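Local coordinates for AB hydrolase-1 domain-containing protein (Thermoplasma acidophilum DSM 1728, PDB 3BDI), which is of unknown function but probably acts as a serine hydrolase of the alpha/beta hydrolase superfamily, in the ABHD14 family, at residues V114-T117 and T118-Y121; M41-K45 and A46-N50; E182-G185 and H186-I190; P62-P65 and G66-R69; E137-K140 and G141-K144. One frame throughout, in Å; residues are numbered along the deposited sequence. Where two conformers were deposited one is given.

Contact 1 (V114-T117 and T118-Y121); sequences VIMT and TLQY
Thr118 carries OG1 anti to its own carbonyl carbon (chi1 -52°), which swings the hydroxyl back along the helix to Val114 O, where it donates a hydrogen bond of 2.9 Å from OG1 to that oxygen. The amide Thr118 N reaches the same Val114 O at 3.1 Å as the regular i to i+4 bond. The two donors come from opposite faces of the carbonyl plane, so one acceptor serves both and the rotation of the buried hydroxyl is fixed. A second pairing lies two residues further along the helix: Met116 (a selenomethionine) has CG anti to the backbone N (chi1 -178°) and a chain bent at chi2 and chi3, and it runs side by side with Gln120, its SE 4.1 Å from Gln120 CG. Ile115 CG2 and Leu119 CD1 make a looser apolar contact at 4.2 Å. At the C-terminal end Tyr121 N still bonds Thr117 O at 2.8 Å, although Tyr121 has already left helical backbone angles. Gln120 CB sits 3.7 Å above the Tyr121 ring plane, toward its rim. The helix, residues 109-120, is the crossover of a beta-alpha-beta unit: Val114 and Thr118 pack on Ile104 of strand 102-107 and Ile128 of strand 125-131, while Met116, Thr117 and Gln120 turn to helix 83-96.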
loop_
_atom_site.group_PDB
_atom_site.type_symbol
_atom_site.label_atom_id
_atom_site.label_comp_id
_atom_site.label_asym_id
_atom_site.label_seq_id
_atom_site.Cartn_x
_atom_site.Cartn_y
_atom_site.Cartn_z
ATOM N N VAL A 114 4.147 3.579 -2.430
ATOM C CA VAL A 114 3.377 3.087 -3.578
ATOM C C VAL A 114 3.245 4.155 -4.667
ATOM O O VAL A 114 3.212 3.807 -5.865
ATOM C CB VAL A 114 2.009 2.538 -3.210
ATOM C CG1 VAL A 114 2.167 1.355 -2.282
ATOM C CG2 VAL A 114 1.063 3.594 -2.628
ATOM N N ILE A 115 3.189 5.420 -4.275
ATOM C CA ILE A 115 3.208 6.508 -5.283
ATOM C C ILE A 115 4.527 6.445 -6.068
ATOM O O ILE A 115 4.524 6.404 -7.326
ATOM C CB ILE A 115 2.901 7.877 -4.629
ATOM C CG1 ILE A 115 1.387 7.889 -4.284
ATOM C CG2 ILE A 115 3.272 9.070 -5.553
ATOM C CD1 ILE A 115 0.926 9.003 -3.436
HETATM N N MSE A 116 5.644 6.404 -5.358
HETATM C CA MSE A 116 6.920 6.353 -6.025
HETATM C C MSE A 116 7.058 5.146 -6.928
HETATM O O MSE A 116 7.614 5.237 -8.044
HETATM C CB MSE A 116 8.087 6.373 -5.036
HETATM C CG MSE A 116 9.474 6.378 -5.734
HETATM SE SE MSE A 116 9.810 7.983 -6.807
HETATM C CE MSE A 116 10.405 9.005 -5.400
ATOM N N THR A 117 6.590 3.995 -6.486
ATOM C CA THR A 117 6.617 2.806 -7.334
ATOM C C THR A 117 5.833 2.989 -8.645
ATOM O O THR A 117 6.273 2.535 -9.708
ATOM C CB THR A 117 6.057 1.602 -6.580
ATOM O OG1 THR A 117 6.801 1.446 -5.369
ATOM C CG2 THR A 117 6.107 0.325 -7.395
ATOM N N THR A 118 4.707 3.692 -8.573
ATOM C CA THR A 118 3.908 3.976 -9.783
ATOM C C THR A 118 4.613 4.968 -10.701
ATOM O O THR A 118 4.548 4.811 -11.914
ATOM C CB THR A 118 2.507 4.463 -9.389
ATOM O OG1 THR A 118 1.925 3.533 -8.460
ATOM C CG2 THR A 118 1.600 4.530 -10.594
ATOM N N LEU A 119 5.337 5.916 -10.137
ATOM C CA LEU A 119 6.113 6.889 -10.936
ATOM C C LEU A 119 7.281 6.202 -11.635
ATOM O O LEU A 119 7.608 6.544 -12.770
ATOM C CB LEU A 119 6.623 8.043 -10.067
ATOM C CG LEU A 119 5.536 8.902 -9.422
ATOM C CD1 LEU A 119 6.153 9.965 -8.500
ATOM C CD2 LEU A 119 4.640 9.510 -10.478
ATOM N N GLN A 120 7.903 5.215 -10.996
ATOM C CA GLN A 120 9.094 4.552 -11.533
ATOM C C GLN A 120 8.779 3.391 -12.442
ATOM O O GLN A 120 9.441 3.227 -13.479
ATOM C CB GLN A 120 9.980 4.037 -10.408
ATOM C CG GLN A 120 10.592 5.100 -9.556
ATOM C CD GLN A 120 11.790 5.785 -10.190
ATOM O OE1 GLN A 120 11.654 6.812 -10.855
ATOM N NE2 GLN A 120 12.965 5.224 -9.977
ATOM N N TYR A 121 7.780 2.590 -12.074
ATOM C CA TYR A 121 7.463 1.321 -12.678
ATOM C C TYR A 121 5.960 1.220 -12.917
ATOM O O TYR A 121 5.270 0.325 -12.440
ATOM C CB TYR A 121 7.926 0.184 -11.750
ATOM C CG TYR A 121 9.395 0.217 -11.457
ATOM C CD1 TYR A 121 10.318 0.101 -12.494
ATOM C CD2 TYR A 121 9.885 0.388 -10.157
ATOM C CE1 TYR A 121 11.674 0.155 -12.242
ATOM C CE2 TYR A 121 11.237 0.419 -9.896
ATOM C CZ TYR A 121 12.136 0.316 -10.941
ATOM O OH TYR A 121 13.512 0.336 -10.746
#

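Contact 2 (M41-K45 and A46-N50); sequences MDWDK and ADLFN
Trp43 meets Leu48 and Phe49 where a 3-10 segment that includes residues 42-44 leads into helix 48-53 of the alpha/beta hydrolase fold. Leu48 CD1 lies 3.6 Å from CE3 of the indole, the two side chains crossing at a slant, and the CE1 corner of the Phe49 ring reaches Trp43 CB at 4.0 Å. With CG anti to the carbonyl carbon (chi1 -54°), the indole runs off the turn so that its CE3 atom meets Leu48 CD1. The next shell is backbone. Trp43 O receives Leu48 N in a weak but nearly straight bond, 3.3 Å with an N-H...O angle of 174°, and Ala46 N more weakly still. Asp47 N bonds Asp44 O at 3.0 Å from well above the carbonyl plane, 74° out of it, as the chain turns through the positive phi of Asp47. A water accepts a hydrogen bond from Ala46 N and donates one to Asp42 O, bridging the turn. Further out, Trp43 packs on Met105 and Ala107 of strand 102-107, and Leu48 on Phe196 and Val197 of helix 193-205. Asp44 is paired with Arg19 in a salt bridge. Asp47 stands at the N-cap position without a capping bond from its side chain; instead its OD1, through the syn lone pair, accepts Asn50 ND2 at 2.9 Å, with the oxygen close to the Asn50 amide plane.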
loop_
_atom_site.group_PDB
_atom_site.type_symbol
_atom_site.label_atom_id
_atom_site.label_comp_id
_atom_site.label_asym_id
_atom_site.label_seq_id
_atom_site.Cartn_x
_atom_site.Cartn_y
_atom_site.Cartn_z
HETATM N N MSE A 41 1.296 -7.140 10.640
HETATM C CA MSE A 41 0.344 -7.686 11.624
HETATM C C MSE A 41 -0.873 -6.787 11.806
HETATM O O MSE A 41 -1.968 -7.277 12.116
HETATM C CB MSE A 41 1.014 -7.937 12.970
HETATM C CG MSE A 41 2.188 -8.874 12.920
HETATM SE SE MSE A 41 1.705 -10.683 12.388
HETATM C CE MSE A 41 0.565 -11.074 13.873
ATOM N N ASP A 42 -0.708 -5.489 11.585
ATOM C CA ASP A 42 -1.757 -4.555 11.950
ATOM C C ASP A 42 -2.935 -4.534 10.992
ATOM O O ASP A 42 -3.989 -3.984 11.321
ATOM C CB ASP A 42 -1.152 -3.186 12.166
ATOM C CG ASP A 42 -0.305 -3.166 13.383
ATOM O OD1 ASP A 42 -0.875 -3.214 14.501
ATOM O OD2 ASP A 42 0.930 -3.134 13.302
ATOM N N TRP A 43 -2.814 -5.147 9.817
ATOM C CA TRP A 43 -3.897 -5.307 8.895
ATOM C C TRP A 43 -4.943 -6.305 9.469
ATOM O O TRP A 43 -6.032 -6.410 8.881
ATOM C CB TRP A 43 -3.379 -5.834 7.534
ATOM C CG TRP A 43 -2.268 -5.047 6.889
ATOM C CD1 TRP A 43 -1.081 -5.569 6.483
ATOM C CD2 TRP A 43 -2.227 -3.631 6.551
ATOM N NE1 TRP A 43 -0.297 -4.580 5.925
ATOM C CE2 TRP A 43 -0.963 -3.385 5.963
ATOM C CE3 TRP A 43 -3.087 -2.543 6.769
ATOM C CZ2 TRP A 43 -0.595 -2.141 5.488
ATOM C CZ3 TRP A 43 -2.707 -1.294 6.291
ATOM C CH2 TRP A 43 -1.445 -1.108 5.665
ATOM N N ASP A 44 -4.621 -7.015 10.539
ATOM C CA ASP A 44 -5.600 -7.898 11.214
ATOM C C ASP A 44 -6.797 -7.068 11.675
ATOM O O ASP A 44 -7.918 -7.585 11.739
ATOM C CB ASP A 44 -5.006 -8.546 12.497
ATOM C CG ASP A 44 -4.092 -9.732 12.261
ATOM O OD1 ASP A 44 -4.045 -10.206 11.119
ATOM O OD2 ASP A 44 -3.493 -10.159 13.298
ATOM N N LYS A 45 -6.593 -5.813 12.072
ATOM C CA LYS A 45 -7.679 -5.085 12.730
ATOM C C LYS A 45 -8.871 -4.918 11.789
ATOM O O LYS A 45 -10.015 -4.948 12.252
ATOM C CB LYS A 45 -7.159 -3.709 13.187
ATOM C CG LYS A 45 -8.152 -2.820 13.858
ATOM C CD LYS A 45 -8.627 -3.355 15.206
ATOM C CE LYS A 45 -9.791 -2.550 15.737
ATOM N NZ LYS A 45 -9.321 -1.139 16.064
ATOM N N ALA A 46 -8.607 -4.704 10.493
ATOM C CA ALA A 46 -9.643 -4.601 9.495
ATOM C C ALA A 46 -9.857 -5.858 8.691
ATOM O O ALA A 46 -10.608 -5.858 7.693
ATOM C CB ALA A 46 -9.317 -3.403 8.568
ATOM N N ASP A 47 -9.235 -6.959 9.119
ATOM C CA ASP A 47 -9.431 -8.263 8.484
ATOM C C ASP A 47 -9.214 -8.153 6.971
ATOM O O ASP A 47 -9.983 -8.698 6.179
ATOM C CB ASP A 47 -10.847 -8.781 8.848
ATOM C CG ASP A 47 -11.070 -10.281 8.566
ATOM O OD1 ASP A 47 -10.119 -11.030 8.470
ATOM O OD2 ASP A 47 -12.257 -10.666 8.435
ATOM N N LEU A 48 -8.146 -7.464 6.534
ATOM C CA LEU A 48 -7.972 -7.156 5.105
ATOM C C LEU A 48 -7.689 -8.342 4.234
ATOM O O LEU A 48 -8.075 -8.353 3.077
ATOM C CB LEU A 48 -6.941 -6.063 4.909
ATOM C CG LEU A 48 -7.208 -4.699 5.538
ATOM C CD1 LEU A 48 -6.131 -3.682 5.129
ATOM C CD2 LEU A 48 -8.579 -4.191 5.113
ATOM N N PHE A 49 -7.060 -9.384 4.782
ATOM C CA PHE A 49 -6.753 -10.537 3.950
ATOM C C PHE A 49 -8.051 -11.211 3.522
ATOM O O PHE A 49 -8.274 -11.412 2.328
ATOM C CB PHE A 49 -5.765 -11.533 4.597
ATOM C CG PHE A 49 -4.452 -10.901 4.959
ATOM C CD1 PHE A 49 -4.299 -10.270 6.201
ATOM C CD2 PHE A 49 -3.401 -10.921 4.079
ATOM C CE1 PHE A 49 -3.118 -9.667 6.577
ATOM C CE2 PHE A 49 -2.190 -10.263 4.442
ATOM C CZ PHE A 49 -2.090 -9.621 5.693
ATOM N N ASN A 50 -8.903 -11.513 4.487
ATOM C CA ASN A 50 -10.188 -12.142 4.170
ATOM C C ASN A 50 -11.039 -11.206 3.325
ATOM O O ASN A 50 -11.661 -11.660 2.359
ATOM C CB ASN A 50 -10.938 -12.621 5.398
ATOM C CG ASN A 50 -10.326 -13.820 6.013
ATOM O OD1 ASN A 50 -10.149 -14.847 5.337
ATOM N ND2 ASN A 50 -9.997 -13.732 7.310
HETATM O O HOH W 1 -6.187 -3.010 9.731
#

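Contact 3 (E182-G185 and H186-I190); sequences EGSG and HPVYI
Ser184 leans over the start of helix 188-191 and touches Val188. From CB, the serine side chain carries OG anti to the backbone N (chi1 176°), beside its own carbonyl carbon, and this torsion brings the hydroxyl close to the next peptide: OG donates to Gly185 O at 2.8 Å, 32° from the carbonyl plane. The oxygen then rests against Val188, 3.4 Å from its CA and 3.7 Å from its CG2. Val188 CG2 also lies 3.7 Å from Gly185 O, so the methyl meets both members of the serine bond. An alanine here would remove the hydroxyl and would probably leave Gly185 O without this donor and open a gap beside Val188, giving the peptide ahead of His186 more freedom to shift. That peptide leads directly into His186, which hydrogen-bonds Asp158 through ND1 and Ser108 through NE2, a geometry consistent with the Ser-His-Asp triad of this superfamily. The segment follows strand 177-181, at the edge of the sheet, and passes Pro187, the N-cap residue, into the short helix 188-191, where the Tyr189 ring meets that of Trp43, in the turn before helix 48-53.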
loop_
_atom_site.group_PDB
_atom_site.type_symbol
_atom_site.label_atom_id
_atom_site.label_comp_id
_atom_site.label_asym_id
_atom_site.label_seq_id
_atom_site.Cartn_x
_atom_site.Cartn_y
_atom_site.Cartn_z
ATOM N N GLU A 182 -14.970 10.031 8.481
ATOM C CA GLU A 182 -15.351 10.710 9.697
ATOM C C GLU A 182 -14.886 9.983 10.945
ATOM O O GLU A 182 -15.019 8.768 11.045
ATOM C CB GLU A 182 -16.892 10.857 9.702
ATOM C CG GLU A 182 -17.495 11.576 10.905
ATOM C CD GLU A 182 -16.977 12.990 11.113
ATOM O OE1 GLU A 182 -16.694 13.673 10.112
ATOM O OE2 GLU A 182 -16.883 13.439 12.285
ATOM N N GLY A 183 -14.339 10.711 11.911
ATOM C CA GLY A 183 -14.072 10.121 13.190
ATOM C C GLY A 183 -12.775 9.376 13.327
ATOM O O GLY A 183 -12.520 8.781 14.349
ATOM N N SER A 184 -11.926 9.444 12.304
ATOM C CA SER A 184 -10.614 8.791 12.287
ATOM C C SER A 184 -9.502 9.807 12.191
ATOM O O SER A 184 -9.616 10.794 11.476
ATOM C CB SER A 184 -10.509 7.866 11.094
ATOM O OG SER A 184 -9.195 7.293 11.022
ATOM N N GLY A 185 -8.414 9.580 12.907
ATOM C CA GLY A 185 -7.120 10.255 12.627
ATOM C C GLY A 185 -6.343 9.545 11.527
ATOM O O GLY A 185 -6.923 8.930 10.635
ATOM N N HIS A 186 -5.026 9.596 11.611
ATOM C CA HIS A 186 -4.163 9.209 10.530
ATOM C C HIS A 186 -4.303 7.709 10.097
ATOM O O HIS A 186 -4.477 7.528 8.863
ATOM C CB HIS A 186 -2.754 9.711 10.870
ATOM C CG HIS A 186 -1.716 9.495 9.821
ATOM N ND1 HIS A 186 -1.759 10.091 8.576
ATOM C CD2 HIS A 186 -0.565 8.791 9.865
ATOM C CE1 HIS A 186 -0.699 9.697 7.878
ATOM N NE2 HIS A 186 0.048 8.932 8.649
ATOM N N PRO A 187 -4.241 6.670 10.991
ATOM C CA PRO A 187 -4.378 5.196 10.667
ATOM C C PRO A 187 -5.842 4.668 10.561
ATOM O O PRO A 187 -6.440 4.050 11.465
ATOM C CB PRO A 187 -3.684 4.515 11.834
ATOM C CG PRO A 187 -3.809 5.393 12.880
ATOM C CD PRO A 187 -3.889 6.809 12.401
ATOM N N VAL A 188 -6.401 4.968 9.419
ATOM C CA VAL A 188 -7.803 4.809 9.242
ATOM C C VAL A 188 -8.250 3.360 9.363
ATOM O O VAL A 188 -9.348 3.054 9.857
ATOM C CB VAL A 188 -8.262 5.404 7.853
ATOM C CG1 VAL A 188 -9.769 5.327 7.711
ATOM C CG2 VAL A 188 -7.776 6.877 7.683
ATOM N N TYR A 189 -7.396 2.474 8.852
ATOM C CA TYR A 189 -7.607 1.025 8.848
ATOM C C TYR A 189 -7.526 0.410 10.261
ATOM O O TYR A 189 -7.830 -0.754 10.442
ATOM C CB TYR A 189 -6.594 0.336 7.872
ATOM C CG TYR A 189 -5.212 0.836 8.144
ATOM C CD1 TYR A 189 -4.396 0.240 9.089
ATOM C CD2 TYR A 189 -4.754 1.993 7.542
ATOM C CE1 TYR A 189 -3.163 0.774 9.411
ATOM C CE2 TYR A 189 -3.542 2.536 7.866
ATOM C CZ TYR A 189 -2.730 1.942 8.795
ATOM O OH TYR A 189 -1.515 2.443 9.222
ATOM N N ILE A 190 -7.115 1.202 11.250
ATOM C CA ILE A 190 -7.145 0.793 12.661
ATOM C C ILE A 190 -8.308 1.457 13.387
ATOM O O ILE A 190 -9.019 0.822 14.169
ATOM C CB ILE A 190 -5.828 1.125 13.370
ATOM C CG1 ILE A 190 -4.722 0.181 12.844
ATOM C CG2 ILE A 190 -5.946 0.934 14.885
ATOM C CD1 ILE A 190 -3.282 0.539 13.314
#

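Contact 4 (P62-P65 and G66-R69); sequences PDYP and GFGR
The Tyr64 ring has Phe67 CD1 near its plane at the edge, 4.1 Å from Tyr64 CD2, while Pro65 CD covers one face, 3.4 Å above the centre. The Phe67 ring in turn has Tyr64 O at its own edge, in plane, and Phe67 CD1 also approaches Pro65 O at 3.5 Å. These contacts dress a type II beta turn from Tyr64 to Phe67, closed by Phe67 N to Tyr64 O at 2.9 Å, in the loop between strand 57-62 and helix 83-96 of the alpha/beta hydrolase fold. Gly66, with phi 91°, has a backbone that would jam any CB against Pro65 O. Beyond the turn, Asp63 holds the returning chain: OD2 accepts Arg69 N at 2.8 Å with an N-H...O angle of 166°, met on the anti side and 20° out of the carboxylate plane. The same OD2 accepts a hydrogen bond from a water that accepts from Arg69 NH1, so the guanidinium is tied to the carboxylate through water. The other oxygen, OD1, bonds Ser40. Replacing Asp63 with a leucine would take away both carboxylate oxygens and is likely to leave Arg69 N, Ser40 and the water without this partner. Since one carboxylate receives a backbone amide, a hydroxyl and a water, with Arg69 close by, its negative charge is likely to be well stabilised despite burial.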
loop_
_atom_site.group_PDB
_atom_site.type_symbol
_atom_site.label_atom_id
_atom_site.label_comp_id
_atom_site.label_asym_id
_atom_site.label_seq_id
_atom_site.Cartn_x
_atom_site.Cartn_y
_atom_site.Cartn_z
ATOM N N PRO A 62 4.174 -7.438 3.253
ATOM C CA PRO A 62 5.473 -7.593 3.937
ATOM C C PRO A 62 5.700 -6.579 5.041
ATOM O O PRO A 62 5.082 -5.507 5.064
ATOM C CB PRO A 62 6.461 -7.325 2.820
ATOM C CG PRO A 62 5.781 -6.305 1.970
ATOM C CD PRO A 62 4.269 -6.534 2.094
ATOM N N ASP A 63 6.627 -6.912 5.937
ATOM C CA ASP A 63 7.262 -5.904 6.804
ATOM C C ASP A 63 8.384 -5.286 5.976
ATOM O O ASP A 63 9.201 -6.016 5.380
ATOM C CB ASP A 63 7.789 -6.488 8.084
ATOM C CG ASP A 63 6.693 -6.938 9.031
ATOM O OD1 ASP A 63 5.511 -6.661 8.790
ATOM O OD2 ASP A 63 7.051 -7.595 10.042
ATOM N N TYR A 64 8.390 -3.965 5.866
ATOM C CA TYR A 64 9.408 -3.259 5.089
ATOM C C TYR A 64 10.771 -3.571 5.719
ATOM O O TYR A 64 10.881 -3.597 6.925
ATOM C CB TYR A 64 9.141 -1.742 5.046
ATOM C CG TYR A 64 9.971 -1.088 3.933
ATOM C CD1 TYR A 64 9.578 -1.176 2.610
ATOM C CD2 TYR A 64 11.217 -0.596 4.213
ATOM C CE1 TYR A 64 10.374 -0.754 1.614
ATOM C CE2 TYR A 64 12.043 -0.158 3.192
ATOM C CZ TYR A 64 11.602 -0.200 1.905
ATOM O OH TYR A 64 12.374 0.169 0.860
ATOM N N PRO A 65 11.827 -3.779 4.907
ATOM C CA PRO A 65 13.164 -3.956 5.502
ATOM C C PRO A 65 13.506 -2.921 6.565
ATOM O O PRO A 65 13.341 -1.740 6.330
ATOM C CB PRO A 65 14.093 -3.886 4.272
ATOM C CG PRO A 65 13.230 -4.470 3.159
ATOM C CD PRO A 65 11.858 -3.936 3.423
ATOM N N GLY A 66 13.974 -3.384 7.717
ATOM C CA GLY A 66 14.252 -2.502 8.810
ATOM C C GLY A 66 13.119 -2.292 9.771
ATOM O O GLY A 66 13.332 -1.659 10.827
ATOM N N PHE A 67 11.952 -2.878 9.498
ATOM C CA PHE A 67 10.734 -2.702 10.295
ATOM C C PHE A 67 10.196 -4.082 10.645
ATOM O O PHE A 67 10.458 -5.070 9.963
ATOM C CB PHE A 67 9.657 -1.941 9.501
ATOM C CG PHE A 67 10.014 -0.510 9.259
ATOM C CD1 PHE A 67 10.895 -0.141 8.237
ATOM C CD2 PHE A 67 9.495 0.476 10.073
ATOM C CE1 PHE A 67 11.202 1.168 8.030
ATOM C CE2 PHE A 67 9.824 1.790 9.847
ATOM C CZ PHE A 67 10.713 2.118 8.864
ATOM N N GLY A 68 9.371 -4.158 11.675
ATOM C CA GLY A 68 8.694 -5.392 12.052
ATOM C C GLY A 68 9.665 -6.537 12.226
ATOM O O GLY A 68 10.606 -6.444 13.000
ATOM N N ARG A 69 9.417 -7.611 11.483
ATOM C CA ARG A 69 10.197 -8.856 11.548
ATOM C C ARG A 69 11.227 -8.977 10.411
ATOM O O ARG A 69 11.916 -9.976 10.331
ATOM C CB ARG A 69 9.261 -10.065 11.491
ATOM C CG ARG A 69 8.448 -10.214 12.753
ATOM C CD ARG A 69 7.331 -11.249 12.501
ATOM N NE ARG A 69 6.893 -11.828 13.752
ATOM C CZ ARG A 69 5.955 -11.320 14.554
ATOM N NH1 ARG A 69 5.378 -10.155 14.294
ATOM N NH2 ARG A 69 5.714 -11.943 15.707
HETATM O O HOH W 2 5.449 -8.038 12.269
#

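Contact 5 (E137-K140 and G141-K144); sequences ESLK and GDMK
Leu139 O is gripped by two amides of the following turn: Met143 N at 2.9 Å, nearly straight (N-H...O 166°), and Asp142 N at 3.0 Å. The first comes close to the direction of the carbonyl bond itself, the second from above its plane, 54° out of it, so the pair divides into an i to i+4 bond and a more oblique i to i+3 bond. Lys140 O repeats the i+4 pattern with Lys144 N, also at 3.0 Å. Met143 (a selenomethionine) lies against the same carbonyl: its CG is 3.4 Å from Leu139 O and 4.3 Å from Leu139 CB, a position set by CG lying anti to the carbonyl carbon (chi1 -74°). The Asp142 side chain also reaches Leu139, its OD2 coming to 4.2 Å from Leu139 CD2. This is the first turn of the short helix 140-143, for which Leu139 is the N-cap residue; it follows strand 125-131 and belongs to the surface of the alpha/beta hydrolase fold. A water helps to close the start of the helix, donating to Ser138 O and accepting from Gly141 N at 2.9 Å. Lys140 runs out fully extended beyond CG, and its NZ forms a salt bridge with Glu168 of helix 163-172. Met143 touches both Tyr169 of that helix and Ile115 of helix 109-120, while Leu139 packs on Met116 and Leu119.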
loop_
_atom_site.group_PDB
_atom_site.type_symbol
_atom_site.label_atom_id
_atom_site.label_comp_id
_atom_site.label_asym_id
_atom_site.label_seq_id
_atom_site.Cartn_x
_atom_site.Cartn_y
_atom_site.Cartn_z
ATOM N N GLU A 137 5.388 15.132 -1.140
ATOM C CA GLU A 137 5.090 16.530 -1.488
ATOM C C GLU A 137 6.001 17.067 -2.558
ATOM O O GLU A 137 5.591 17.941 -3.280
ATOM C CB GLU A 137 5.154 17.415 -0.265
ATOM C CG GLU A 137 4.040 17.153 0.713
ATOM C CD GLU A 137 3.972 18.149 1.836
ATOM O OE1 GLU A 137 3.820 19.343 1.524
ATOM O OE2 GLU A 137 4.053 17.752 3.021
ATOM N N SER A 138 7.181 16.498 -2.718
ATOM C CA SER A 138 8.093 16.923 -3.789
ATOM C C SER A 138 7.849 16.279 -5.155
ATOM O O SER A 138 8.577 16.579 -6.124
ATOM C CB SER A 138 9.527 16.602 -3.367
ATOM O OG SER A 138 9.786 15.203 -3.456
ATOM N N LEU A 139 6.854 15.398 -5.249
ATOM C CA LEU A 139 6.603 14.593 -6.443
ATOM C C LEU A 139 5.363 14.991 -7.212
ATOM O O LEU A 139 4.935 14.273 -8.093
ATOM C CB LEU A 139 6.453 13.139 -6.006
ATOM C CG LEU A 139 7.644 12.579 -5.239
ATOM C CD1 LEU A 139 7.378 11.136 -4.792
ATOM C CD2 LEU A 139 8.852 12.663 -6.140
ATOM N N LYS A 140 4.818 16.170 -6.951
ATOM C CA LYS A 140 3.534 16.589 -7.552
ATOM C C LYS A 140 3.597 16.622 -9.075
ATOM O O LYS A 140 2.620 16.256 -9.761
ATOM C CB LYS A 140 3.147 17.974 -7.028
ATOM C CG LYS A 140 2.915 18.009 -5.539
ATOM C CD LYS A 140 2.581 19.423 -5.085
ATOM C CE LYS A 140 2.531 19.470 -3.577
ATOM N NZ LYS A 140 2.206 20.861 -3.098
ATOM N N GLY A 141 4.730 17.072 -9.632
ATOM C CA GLY A 141 4.847 17.196 -11.077
ATOM C C GLY A 141 4.850 15.823 -11.729
ATOM O O GLY A 141 4.401 15.664 -12.862
ATOM N N ASP A 142 5.302 14.801 -11.000
ATOM C CA ASP A 142 5.303 13.460 -11.571
ATOM C C ASP A 142 3.965 12.765 -11.316
ATOM O O ASP A 142 3.463 11.986 -12.142
ATOM C CB ASP A 142 6.446 12.658 -10.942
ATOM C CG ASP A 142 7.777 13.405 -11.001
ATOM O OD1 ASP A 142 8.440 13.297 -12.051
ATOM O OD2 ASP A 142 8.138 14.108 -10.014
HETATM N N MSE A 143 3.389 13.031 -10.147
HETATM C CA MSE A 143 2.088 12.522 -9.792
HETATM C C MSE A 143 1.049 12.956 -10.782
HETATM O O MSE A 143 0.125 12.211 -11.033
HETATM C CB MSE A 143 1.674 12.962 -8.383
HETATM C CG MSE A 143 2.421 12.205 -7.301
HETATM SE SE MSE A 143 2.142 12.880 -5.499
HETATM C CE MSE A 143 0.535 13.766 -5.597
ATOM N N LYS A 144 1.191 14.158 -11.370
ATOM C CA LYS A 144 0.218 14.577 -12.360
ATOM C C LYS A 144 0.104 13.611 -13.534
ATOM O O LYS A 144 -0.975 13.565 -14.166
ATOM C CB LYS A 144 0.422 16.038 -12.834
ATOM C CG LYS A 144 1.536 16.298 -13.780
ATOM C CD LYS A 144 1.579 17.802 -14.187
ATOM C CE LYS A 144 2.714 18.075 -15.138
ATOM N NZ LYS A 144 2.653 19.430 -15.785
HETATM O O HOH W 3 7.144 17.900 -8.356
#

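In the fold
From the N terminus, contact 2 comes first, shaping the entry to helix 48-53 after strand 28-33; contact 4 follows, closing the turn after strand 57-62. Contact 1 then lies within helix 109-120, contact 5 opens helix 140-143 after strand 125-131, and contact 3 joins strand 177-181 to helix 188-191. All five are in series along the chain, with none nested or crossing. Contact 2 touches contact 3 through Lys45 NZ and Ile190 O, and contact 4 through Met41 and Arg69. Contacts 1 and 5 pack together at Leu119 and Asp142, while contacts 1 and 2 lie about 24 Å apart, centre to centre, on opposite sides of the chain's centre.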